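Local atomic coordinates of superoxide dismutase [Cu-Zn] (Bacteroidetes bacterium GWA2_30_7, PDB entry 7B4O), a protein that probably catalyses the dismutation of superoxide to oxygen and hydrogen peroxide, as in other copper-zinc superoxide dismutases, and carries zinc in its metal sites in this structure. Residues Y14-Q17 with D18-V21. Residues are numbered along the deposited sequence; the frame is centred on the assembly and turned at random.
Sequences YPTQ and DYKV
Thr16 and Tyr19 close a type I beta turn, with Tyr19 N donating to Thr16 O over 3.1 Å at an N-H...O angle of 156°; the turn reverses the chain between the antiparallel strands 8-15 and 22-30 of the Greek-key beta-barrel of Cu,Zn superoxide dismutases. The approach is oblique at the acceptor, the donor lying 37° out of the carbonyl plane. Pro15 N lies 3.1 Å from Val21 O but has no hydrogen to share, so no hydrogen bond forms; the proline ring lies against backbone carbonyls, its CB 3.2 Å from Tyr19 O and its CD 3.2 Å from Val21 O. The side chains of Thr16 and Tyr19 run side by side. Thr16 OG1, set between its backbone N and carbonyl carbon (chi1 61°), comes 3.3 Å from Tyr19 CD2, approaching the ring obliquely, and its hydrogen bond to Arg143 O joins the turn to strand 143-151, where Val144 also meets Tyr19 and Val21. Tyr14, whose CB leaves the backbone away from 18-21, stacks its ring on Tyr14 of the second subunit. One water lies 2.9 Å from both Gln17 O and Tyr19 O; another donates to Thr16 OG1 at 3.1 Å and weakly accepts from Asp18 N.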
loop_
_atom_site.group_PDB
_atom_site.type_symbol
_atom_site.label_atom_id
_atom_site.label_comp_id
_atom_site.label_asym_id
_atom_site.label_seq_id
_atom_site.Cartn_x
_atom_site.Cartn_y
_atom_site.Cartn_z
ATOM N N TYR A 14 6.279 4.835 -5.470
ATOM C CA TYR A 14 5.942 5.720 -6.601
ATOM C C TYR A 14 6.438 7.104 -6.252
ATOM O O TYR A 14 6.478 7.508 -5.092
ATOM C CB TYR A 14 4.443 5.674 -6.852
ATOM C CG TYR A 14 3.993 4.325 -7.327
ATOM C CD1 TYR A 14 4.068 3.986 -8.666
ATOM C CD2 TYR A 14 3.538 3.375 -6.430
ATOM C CE1 TYR A 14 3.667 2.740 -9.111
ATOM C CE2 TYR A 14 3.136 2.125 -6.856
ATOM C CZ TYR A 14 3.201 1.808 -8.200
ATOM O OH TYR A 14 2.802 0.573 -8.612
ATOM N N PRO A 15 6.834 7.891 -7.262
ATOM C CA PRO A 15 7.393 9.194 -6.986
ATOM C C PRO A 15 6.327 10.156 -6.444
ATOM O O PRO A 15 5.158 10.093 -6.836
ATOM C CB PRO A 15 7.890 9.672 -8.357
ATOM C CG PRO A 15 7.035 8.914 -9.324
ATOM C CD PRO A 15 6.813 7.562 -8.691
ATOM N N THR A 16 6.759 11.091 -5.610
ATOM C CA THR A 16 5.980 12.325 -5.366
ATOM C C THR A 16 6.086 13.210 -6.618
ATOM O O THR A 16 6.901 12.897 -7.521
ATOM C CB THR A 16 6.412 13.018 -4.072
ATOM O OG1 THR A 16 7.789 13.353 -4.227
ATOM C CG2 THR A 16 6.213 12.122 -2.861
ATOM N N GLN A 17 5.265 14.241 -6.698
ATOM C CA GLN A 17 4.963 14.873 -8.011
ATOM C C GLN A 17 6.206 15.336 -8.771
ATOM O O GLN A 17 6.172 15.215 -10.005
ATOM C CB GLN A 17 3.980 16.013 -7.836
ATOM C CG GLN A 17 2.561 15.516 -7.677
ATOM C CD GLN A 17 1.564 16.569 -8.077
ATOM O OE1 GLN A 17 1.911 17.695 -8.423
ATOM N NE2 GLN A 17 0.307 16.197 -8.005
ATOM N N ASP A 18 7.225 15.877 -8.109
ATOM C CA ASP A 18 8.344 16.552 -8.820
ATOM C C ASP A 18 9.499 15.583 -9.098
ATOM O O ASP A 18 10.609 16.054 -9.447
ATOM C CB ASP A 18 8.828 17.754 -8.014
ATOM C CG ASP A 18 7.753 18.794 -7.746
ATOM O OD1 ASP A 18 6.741 18.826 -8.473
ATOM O OD2 ASP A 18 7.943 19.575 -6.814
ATOM N N TYR A 19 9.315 14.282 -8.842
ATOM C CA TYR A 19 10.408 13.286 -8.873
ATOM C C TYR A 19 10.040 12.116 -9.791
ATOM O O TYR A 19 8.907 12.058 -10.277
ATOM C CB TYR A 19 10.731 12.850 -7.443
ATOM C CG TYR A 19 11.250 13.987 -6.593
ATOM C CD1 TYR A 19 12.581 14.367 -6.651
ATOM C CD2 TYR A 19 10.399 14.731 -5.790
ATOM C CE1 TYR A 19 13.061 15.429 -5.898
ATOM C CE2 TYR A 19 10.865 15.795 -5.032
ATOM C CZ TYR A 19 12.201 16.149 -5.088
ATOM O OH TYR A 19 12.672 17.188 -4.337
ATOM N N LYS A 20 10.989 11.199 -9.997
ATOM C CA LYS A 20 10.839 10.034 -10.910
ATOM C C LYS A 20 11.264 8.744 -10.200
ATOM O O LYS A 20 11.444 7.723 -10.866
ATOM C CB LYS A 20 11.666 10.248 -12.184
ATOM C CG LYS A 20 13.152 10.470 -11.954
ATOM C CD LYS A 20 14.033 10.417 -13.186
ATOM C CE LYS A 20 15.500 10.503 -12.805
ATOM N NZ LYS A 20 16.398 10.268 -13.959
ATOM N N VAL A 21 11.416 8.789 -8.879
ATOM C CA VAL A 21 11.926 7.640 -8.075
ATOM C C VAL A 21 10.869 6.529 -8.054
ATOM O O VAL A 21 9.723 6.804 -7.715
ATOM C CB VAL A 21 12.289 8.088 -6.645
ATOM C CG1 VAL A 21 12.678 6.898 -5.782
ATOM C CG2 VAL A 21 13.382 9.140 -6.640
HETATM O O HOH W 1 7.101 16.350 -4.760
HETATM O O HOH W 2 6.078 12.452 -10.711
#